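Side-chain contacts in phosphoglycerate kinase (Coxiella burnetii, PDB 4NG4), which catalyses the reversible transfer of a phosphoryl group between ATP and (2R)-3-phosphoglycerate, an ATP-forming step when glycolysis runs toward pyruvate: residues N230-A235 / Q254-K259; E183-A188 / G380-F385. One frame throughout, in Å; residues are numbered along the deposited sequence.

Contact 1 of 2, residues N230-A235 / Q254-K259; sequences NTFLKA and QQFWEK
Phe232 reaches from helix 227-235 to helix 250-263 with ring atoms CE1 and CZ, both directed at Phe256. CE1 lies 3.8 Å from CD1 of Phe256, and CZ is equally near that same atom. The two rings meet obliquely, with centroids 5.9 Å apart and planes at 73°, so the touch is between ring carbons without a parallel overlap. With chi1 at -179° the Phe256 ring turns aside, and its near atom, CD1, meets Phe232. The backbone N of Trp257 comes up to the edge of the Phe232 ring, near its plane, 4.3 Å from CE1. One turn further along, the backbones come nearest at Ala235 and Gln254, CA to CA 5.3 Å; CB of Ala235 packs 3.9 Å from Gln254 N. Gln254 contributes its aliphatic root, and its extended chain runs on toward solvent. No hydrogen bond joins the segments, whose axes cross at -84° with a closest approach of 9.8 Å. Ala253 of helix 250-263 also touches Phe232 and Ala235. Beneath, Phe232 rests on Val224 and Phe256 on Leu222, both of strand 221-226, an outermost strand of the five-stranded parallel sheet of the nucleotide-binding domain, while Leu212 and Leu216 of helix 209-216 cover Phe256.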
ATOM      1  N   ASN A 230      -2.088 -19.020 -12.575  1.00 18.58           N
ATOM      2  CA  ASN A 230      -2.011 -20.479 -12.581  1.00 18.94           C
ATOM      3  C   ASN A 230      -3.294 -21.134 -12.012  1.00 18.48           C
ATOM      4  O   ASN A 230      -3.766 -22.143 -12.525  1.00 17.64           O
ATOM      5  CB  ASN A 230      -0.758 -20.980 -11.824  1.00 19.29           C
ATOM      6  CG  ASN A 230       0.562 -20.481 -12.435  1.00 19.62           C
ATOM      7  OD1 ASN A 230       1.585 -20.360 -11.738  1.00 21.17           O
ATOM      8  ND2 ASN A 230       0.547 -20.193 -13.718  1.00 18.37           N
ATOM      9  N   THR A 231      -3.859 -20.543 -10.967  1.00 18.53           N
ATOM     10  CA  THR A 231      -5.139 -21.021 -10.437  1.00 19.41           C
ATOM     11  C   THR A 231      -6.254 -20.868 -11.470  1.00 19.13           C
ATOM     12  O   THR A 231      -7.062 -21.768 -11.640  1.00 19.43           O
ATOM     13  CB  THR A 231      -5.570 -20.291  -9.116  1.00 19.69           C
ATOM     14  OG1 THR A 231      -4.544 -20.415  -8.119  1.00 20.77           O
ATOM     15  CG2 THR A 231      -6.846 -20.886  -8.564  1.00 20.53           C
ATOM     16  N   PHE A 232      -6.292 -19.735 -12.159  1.00 18.73           N
ATOM     17  CA  PHE A 232      -7.357 -19.473 -13.127  1.00 19.31           C
ATOM     18  C   PHE A 232      -7.286 -20.412 -14.334  1.00 19.85           C
ATOM     19  O   PHE A 232      -8.304 -20.975 -14.767  1.00 20.40           O
ATOM     20  CB  PHE A 232      -7.337 -18.012 -13.584  1.00 19.30           C
ATOM     21  CG  PHE A 232      -8.089 -17.077 -12.673  1.00 18.43           C
ATOM     22  CD1 PHE A 232      -9.436 -16.858 -12.862  1.00 19.34           C
ATOM     23  CD2 PHE A 232      -7.445 -16.417 -11.661  1.00 17.34           C
ATOM     24  CE1 PHE A 232     -10.139 -16.003 -12.047  1.00 20.23           C
ATOM     25  CE2 PHE A 232      -8.123 -15.569 -10.840  1.00 18.31           C
ATOM     26  CZ  PHE A 232      -9.486 -15.358 -11.030  1.00 20.22           C
ATOM     27  N   LEU A 233      -6.077 -20.574 -14.859  1.00 19.52           N
ATOM     28  CA  LEU A 233      -5.817 -21.512 -15.933  1.00 20.05           C
ATOM     29  C   LEU A 233      -6.265 -22.952 -15.590  1.00 20.78           C
ATOM     30  O   LEU A 233      -6.664 -23.721 -16.470  1.00 21.79           O
ATOM     31  CB  LEU A 233      -4.322 -21.496 -16.263  1.00 20.31           C
ATOM     32  CG  LEU A 233      -3.651 -20.286 -16.948  1.00 19.64           C
ATOM     33  CD1 LEU A 233      -2.162 -20.555 -17.185  1.00 18.68           C
ATOM     34  CD2 LEU A 233      -4.317 -19.960 -18.269  1.00 18.77           C
ATOM     35  N   LYS A 234      -6.189 -23.325 -14.317  1.00 20.48           N
ATOM     36  CA  LYS A 234      -6.557 -24.672 -13.894  1.00 21.19           C
ATOM     37  C   LYS A 234      -8.078 -24.782 -13.656  1.00 22.01           C
ATOM     38  O   LYS A 234      -8.684 -25.842 -13.905  1.00 22.75           O
ATOM     39  CB  LYS A 234      -5.764 -25.046 -12.639  1.00 21.02           C
ATOM     40  CG  LYS A 234      -6.045 -26.431 -12.072  1.00 22.00           C
ATOM     41  CD  LYS A 234      -4.808 -26.952 -11.421  1.00 22.82           C
ATOM     42  CE  LYS A 234      -5.072 -28.004 -10.388  1.00 24.41           C
ATOM     43  NZ  LYS A 234      -3.728 -28.305  -9.756  1.00 24.31           N
ATOM     44  N   ALA A 235      -8.692 -23.689 -13.199  1.00 21.73           N
ATOM     45  CA  ALA A 235     -10.160 -23.588 -13.153  1.00 22.57           C
ATOM     46  C   ALA A 235     -10.760 -23.736 -14.531  1.00 23.15           C
ATOM     47  O   ALA A 235     -11.841 -24.268 -14.654  1.00 24.61           O
ATOM     48  CB  ALA A 235     -10.598 -22.266 -12.544  1.00 22.36           C
ATOM     49  N   GLN A 254     -13.279 -19.896 -10.946  1.00 24.86           N
ATOM     50  CA  GLN A 254     -14.158 -20.219 -12.064  1.00 25.88           C
ATOM     51  C   GLN A 254     -15.351 -19.301 -12.070  1.00 26.93           C
ATOM     52  O   GLN A 254     -15.730 -18.777 -13.109  1.00 27.86           O
ATOM     53  CB  GLN A 254     -14.628 -21.677 -11.987  1.00 27.11           C
ATOM     54  CG  GLN A 254     -15.172 -22.226 -13.317  1.00 28.33           C
ATOM     55  CD  GLN A 254     -16.165 -23.357 -13.148  1.00 30.74           C
ATOM     56  OE1 GLN A 254     -16.446 -23.818 -12.036  1.00 31.80           O
ATOM     57  NE2 GLN A 254     -16.719 -23.799 -14.260  1.00 33.35           N
ATOM     58  N   GLN A 255     -15.938 -19.106 -10.903  1.00 27.70           N
ATOM     59  CA  GLN A 255     -17.086 -18.224 -10.773  1.00 28.98           C
ATOM     60  C   GLN A 255     -16.711 -16.775 -11.032  1.00 27.98           C
ATOM     61  O   GLN A 255     -17.511 -16.009 -11.554  1.00 28.99           O
ATOM     62  CB  GLN A 255     -17.674 -18.344  -9.383  1.00 30.17           C
ATOM     63  CG  GLN A 255     -19.012 -17.674  -9.223  1.00 32.86           C
ATOM     64  CD  GLN A 255     -19.325 -17.426  -7.782  1.00 34.67           C
ATOM     65  OE1 GLN A 255     -18.802 -16.486  -7.166  1.00 33.86           O
ATOM     66  NE2 GLN A 255     -20.171 -18.278  -7.216  1.00 37.95           N
ATOM     67  N   PHE A 256     -15.504 -16.388 -10.647  1.00 26.21           N
ATOM     68  CA  PHE A 256     -15.043 -15.034 -10.927  1.00 25.59           C
ATOM     69  C   PHE A 256     -14.863 -14.824 -12.435  1.00 25.30           C
ATOM     70  O   PHE A 256     -15.209 -13.769 -12.969  1.00 25.55           O
ATOM     71  CB  PHE A 256     -13.743 -14.730 -10.192  1.00 24.24           C
ATOM     72  CG  PHE A 256     -13.250 -13.345 -10.426  1.00 23.89           C
ATOM     73  CD1 PHE A 256     -12.491 -13.046 -11.540  1.00 23.90           C
ATOM     74  CD2 PHE A 256     -13.590 -12.328  -9.566  1.00 24.58           C
ATOM     75  CE1 PHE A 256     -12.052 -11.758 -11.771  1.00 23.83           C
ATOM     76  CE2 PHE A 256     -13.173 -11.046  -9.799  1.00 25.21           C
ATOM     77  CZ  PHE A 256     -12.400 -10.757 -10.907  1.00 24.50           C
ATOM     78  N   TRP A 257     -14.331 -15.841 -13.112  1.00 24.94           N
ATOM     79  CA  TRP A 257     -14.193 -15.814 -14.577  1.00 24.82           C
ATOM     80  C   TRP A 257     -15.545 -15.555 -15.220  1.00 26.49           C
ATOM     81  O   TRP A 257     -15.643 -14.767 -16.154  1.00 26.54           O
ATOM     82  CB  TRP A 257     -13.596 -17.129 -15.143  1.00 24.20           C
ATOM     83  CG  TRP A 257     -13.238 -16.978 -16.612  1.00 24.40           C
ATOM     84  CD1 TRP A 257     -12.063 -16.491 -17.137  1.00 23.64           C
ATOM     85  CD2 TRP A 257     -14.077 -17.262 -17.723  1.00 24.53           C
ATOM     86  NE1 TRP A 257     -12.125 -16.466 -18.505  1.00 22.44           N
ATOM     87  CE2 TRP A 257     -13.353 -16.929 -18.893  1.00 24.40           C
ATOM     88  CE3 TRP A 257     -15.374 -17.758 -17.848  1.00 27.50           C
ATOM     89  CZ2 TRP A 257     -13.877 -17.102 -20.171  1.00 26.62           C
ATOM     90  CZ3 TRP A 257     -15.896 -17.927 -19.115  1.00 29.38           C
ATOM     91  CH2 TRP A 257     -15.144 -17.607 -20.263  1.00 29.08           C
ATOM     92  N   GLU A 258     -16.577 -16.230 -14.718  1.00 27.81           N
ATOM     93  CA  GLU A 258     -17.921 -16.109 -15.283  1.00 30.20           C
ATOM     94  C   GLU A 258     -18.526 -14.722 -15.034  1.00 31.00           C
ATOM     95  O   GLU A 258     -19.066 -14.114 -15.943  1.00 31.82           O
ATOM     96  CB  GLU A 258     -18.822 -17.206 -14.730  1.00 31.65           C
ATOM     97  CG  GLU A 258     -18.412 -18.592 -15.218  1.00 32.15           C
ATOM     98  CD  GLU A 258     -19.235 -19.724 -14.602  1.00 35.01           C
ATOM     99  OE1 GLU A 258     -20.172 -19.429 -13.806  1.00 36.83           O
ATOM    100  OE2 GLU A 258     -18.935 -20.907 -14.919  1.00 35.81           O
ATOM    101  N   LYS A 259     -18.405 -14.226 -13.806  1.00 30.94           N
ATOM    102  CA  LYS A 259     -18.821 -12.871 -13.471  1.00 31.91           C
ATOM    103  C   LYS A 259     -18.211 -11.869 -14.432  1.00 31.13           C
ATOM    104  O   LYS A 259     -18.870 -10.916 -14.855  1.00 32.23           O
ATOM    105  CB  LYS A 259     -18.368 -12.502 -12.057  1.00 31.47           C
ATOM    106  CG  LYS A 259     -19.311 -12.914 -10.910  1.00 33.57           C
ATOM    107  CD  LYS A 259     -18.487 -13.261  -9.656  1.00 32.66           C
ATOM    108  CE  LYS A 259     -19.053 -12.742  -8.357  1.00 33.26           C
ATOM    109  NZ  LYS A 259     -17.955 -12.616  -7.367  1.00 31.17           N
TER

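Contact 2 of 2, residues E183-A188 / G380-F385; sequences EALSRA and GAFLEF
Leu185 divides its two methyl groups between Phe382 and Phe385, and this apolar packing makes up most of the contact. CD2 lies obliquely to the Phe382 ring, nearest CE1 (3.4 Å) and CD1 (3.6 Å). CD1 turns to the other phenylalanine and lies 3.5 Å from CD2 of Phe385, while Leu185 CB adds a second touch, 3.8 Å from CE2 of that ring. This approach is oblique as well. The two phenylalanines lie one helical turn apart. In Phe382, CG anti to the backbone N (chi1 168°) brings the end of the ring nearer to Leu185 than the direction of its CB alone would. Phe385 also reaches Ser186, whose CB is 4.4 Å from Phe385 CE2. Leu185 packs in addition on Ile353 of strand 351-354.

The contact links helix 176-190, the long helix that joins the two Rossmann-like domains of phosphoglycerate kinase, to helix 380-387 near the C-terminal end of the chain. The short segments run nearly parallel, at 25°, with their axes 11.4 Å apart, a gap bridged by these large side chains. The Phe382 side chain lies about 7 Å from the bound ADP.

No hydrogen bond crosses between the segments. The hydroxyl of Ser186 is hydrogen-bonded to the carbonyl oxygen of Val182, one turn earlier in its own helix. Arg187 makes a cation-pi contact with Tyr351.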
ATOM      1  N   GLU A 183      -5.911  10.860  -3.028  1.00 45.83           N
ATOM      2  CA  GLU A 183      -6.121  11.455  -4.351  1.00 46.24           C
ATOM      3  C   GLU A 183      -5.741  10.472  -5.452  1.00 43.71           C
ATOM      4  O   GLU A 183      -6.522  10.242  -6.365  1.00 43.05           O
ATOM      5  CB  GLU A 183      -5.315  12.750  -4.517  1.00 48.45           C
ATOM      6  CG  GLU A 183      -6.038  13.998  -4.042  1.00 52.01           C
ATOM      7  CD  GLU A 183      -5.246  15.274  -4.309  1.00 55.42           C
ATOM      8  OE1 GLU A 183      -5.819  16.379  -4.135  1.00 57.39           O
ATOM      9  OE2 GLU A 183      -4.056  15.169  -4.696  1.00 55.86           O
ATOM     10  N   ALA A 184      -4.549   9.891  -5.345  1.00 42.46           N
ATOM     11  CA  ALA A 184      -4.023   8.983  -6.365  1.00 40.49           C
ATOM     12  C   ALA A 184      -4.841   7.708  -6.482  1.00 38.56           C
ATOM     13  O   ALA A 184      -5.290   7.347  -7.570  1.00 37.73           O
ATOM     14  CB  ALA A 184      -2.584   8.640  -6.066  1.00 40.01           C
ATOM     15  N   LEU A 185      -5.038   7.026  -5.363  1.00 38.18           N
ATOM     16  CA  LEU A 185      -5.794   5.785  -5.377  1.00 36.68           C
ATOM     17  C   LEU A 185      -7.194   6.013  -5.922  1.00 37.52           C
ATOM     18  O   LEU A 185      -7.597   5.349  -6.880  1.00 36.78           O
ATOM     19  CB  LEU A 185      -5.872   5.154  -3.986  1.00 36.42           C
ATOM     20  CG  LEU A 185      -4.602   4.530  -3.403  1.00 35.25           C
ATOM     21  CD1 LEU A 185      -5.008   3.673  -2.231  1.00 35.03           C
ATOM     22  CD2 LEU A 185      -3.822   3.698  -4.406  1.00 32.45           C
ATOM     23  N   SER A 186      -7.923   6.956  -5.330  1.00 39.84           N
ATOM     24  CA  SER A 186      -9.325   7.170  -5.681  1.00 41.11           C
ATOM     25  C   SER A 186      -9.491   7.850  -7.030  1.00 42.03           C
ATOM     26  O   SER A 186     -10.491   7.607  -7.704  1.00 42.53           O
ATOM     27  CB  SER A 186     -10.057   7.964  -4.599  1.00 43.35           C
ATOM     28  OG  SER A 186      -9.520   9.262  -4.484  1.00 45.99           O
ATOM     29  N   ARG A 187      -8.529   8.691  -7.428  1.00 42.91           N
ATOM     30  CA  ARG A 187      -8.489   9.218  -8.809  1.00 43.50           C
ATOM     31  C   ARG A 187      -8.653   8.084  -9.821  1.00 41.77           C
ATOM     32  O   ARG A 187      -9.441   8.194 -10.762  1.00 42.89           O
ATOM     33  CB  ARG A 187      -7.173   9.960  -9.110  1.00 44.13           C
ATOM     34  CG  ARG A 187      -6.821  10.041 -10.611  1.00 43.85           C
ATOM     35  CD  ARG A 187      -5.633  10.944 -10.889  1.00 44.79           C
ATOM     36  NE  ARG A 187      -5.372  11.002 -12.323  1.00 45.09           N
ATOM     37  CZ  ARG A 187      -4.693  11.966 -12.951  1.00 48.03           C
ATOM     38  NH1 ARG A 187      -4.161  13.000 -12.288  1.00 48.74           N
ATOM     39  NH2 ARG A 187      -4.545  11.895 -14.274  1.00 49.14           N
ATOM     40  N   ALA A 188      -7.902   7.008  -9.620  1.00 39.75           N
ATOM     41  CA  ALA A 188      -7.956   5.867 -10.516  1.00 38.36           C
ATOM     42  C   ALA A 188      -8.958   4.813 -10.084  1.00 37.63           C
ATOM     43  O   ALA A 188      -8.756   3.630 -10.392  1.00 36.58           O
ATOM     44  CB  ALA A 188      -6.577   5.234 -10.630  1.00 36.99           C
ATOM     45  N   GLY A 380      -0.376  -2.816   3.297  1.00 33.82           N
ATOM     46  CA  GLY A 380      -1.703  -3.331   3.650  1.00 33.56           C
ATOM     47  C   GLY A 380      -2.852  -2.354   3.469  1.00 33.98           C
ATOM     48  O   GLY A 380      -3.932  -2.731   3.009  1.00 32.97           O
ATOM     49  N   ALA A 381      -2.630  -1.101   3.846  1.00 35.60           N
ATOM     50  CA  ALA A 381      -3.657  -0.080   3.710  1.00 36.45           C
ATOM     51  C   ALA A 381      -3.887   0.201   2.243  1.00 35.08           C
ATOM     52  O   ALA A 381      -5.014   0.441   1.834  1.00 35.48           O
ATOM     53  CB  ALA A 381      -3.268   1.179   4.437  1.00 38.64           C
ATOM     54  N   PHE A 382      -2.829   0.149   1.440  1.00 34.15           N
ATOM     55  CA  PHE A 382      -2.975   0.275  -0.012  1.00 32.93           C
ATOM     56  C   PHE A 382      -3.956  -0.773  -0.531  1.00 31.55           C
ATOM     57  O   PHE A 382      -4.900  -0.452  -1.250  1.00 31.28           O
ATOM     58  CB  PHE A 382      -1.616   0.122  -0.709  1.00 32.13           C
ATOM     59  CG  PHE A 382      -1.712  -0.043  -2.197  1.00 30.95           C
ATOM     60  CD1 PHE A 382      -1.786   1.068  -3.028  1.00 31.80           C
ATOM     61  CD2 PHE A 382      -1.725  -1.306  -2.770  1.00 29.53           C
ATOM     62  CE1 PHE A 382      -1.882   0.918  -4.409  1.00 30.75           C
ATOM     63  CE2 PHE A 382      -1.825  -1.470  -4.142  1.00 28.38           C
ATOM     64  CZ  PHE A 382      -1.905  -0.356  -4.966  1.00 29.43           C
ATOM     65  N   LEU A 383      -3.716  -2.026  -0.142  1.00 31.00           N
ATOM     66  CA  LEU A 383      -4.519  -3.169  -0.585  1.00 29.92           C
ATOM     67  C   LEU A 383      -5.956  -3.095  -0.077  1.00 30.86           C
ATOM     68  O   LEU A 383      -6.869  -3.161  -0.882  1.00 30.62           O
ATOM     69  CB  LEU A 383      -3.863  -4.496  -0.166  1.00 29.45           C
ATOM     70  CG  LEU A 383      -2.542  -4.798  -0.915  1.00 29.28           C
ATOM     71  CD1 LEU A 383      -1.592  -5.809  -0.188  1.00 28.68           C
ATOM     72  CD2 LEU A 383      -2.832  -5.253  -2.350  1.00 27.84           C
ATOM     73  N   GLU A 384      -6.162  -2.924   1.233  1.00 32.32           N
ATOM     74  CA  GLU A 384      -7.533  -2.826   1.790  1.00 33.62           C
ATOM     75  C   GLU A 384      -8.403  -1.721   1.164  1.00 34.03           C
ATOM     76  O   GLU A 384      -9.633  -1.862   1.101  1.00 34.07           O
ATOM     77  CB  GLU A 384      -7.511  -2.677   3.324  1.00 35.56           C
ATOM     78  CG  GLU A 384      -7.057  -3.954   4.032  1.00 35.52           C
ATOM     79  CD  GLU A 384      -7.413  -4.014   5.508  1.00 37.95           C
ATOM     80  OE1 GLU A 384      -7.771  -2.971   6.103  1.00 39.41           O
ATOM     81  OE2 GLU A 384      -7.328  -5.129   6.071  1.00 37.26           O
ATOM     82  N   PHE A 385      -7.767  -0.641   0.708  1.00 34.09           N
ATOM     83  CA  PHE A 385      -8.497   0.482   0.106  1.00 35.04           C
ATOM     84  C   PHE A 385      -9.035   0.080  -1.259  1.00 33.61           C
ATOM     85  O   PHE A 385     -10.208   0.300  -1.562  1.00 34.39           O
ATOM     86  CB  PHE A 385      -7.612   1.729  -0.011  1.00 35.59           C
ATOM     87  CG  PHE A 385      -8.365   2.960  -0.397  1.00 37.03           C
ATOM     88  CD1 PHE A 385      -9.002   3.730   0.567  1.00 39.40           C
ATOM     89  CD2 PHE A 385      -8.451   3.346  -1.725  1.00 35.89           C
ATOM     90  CE1 PHE A 385      -9.704   4.859   0.219  1.00 40.42           C
ATOM     91  CE2 PHE A 385      -9.148   4.483  -2.080  1.00 37.67           C
ATOM     92  CZ  PHE A 385      -9.777   5.240  -1.107  1.00 39.94           C
TER

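In the fold
Contact 1 lies toward the periphery of the nucleotide-binding domain, with its centre about 26 Å from that of the chain; contact 2, about 7 Å from it, is near the junction of the domains. They share no helix, and their nearest atoms are about 13 Å apart. Both are partly buried and apolar, without hydrogen bonds across, and bury similar areas. Contact 1 pairs two phenylalanines between steeply crossed helices close in sequence and grades into exposed glutamine and tryptophan. Contact 2 sets a leucine against two phenylalanines, joining nearly parallel helices far apart in sequence, and encloses contact 1 in the chain loop it closes.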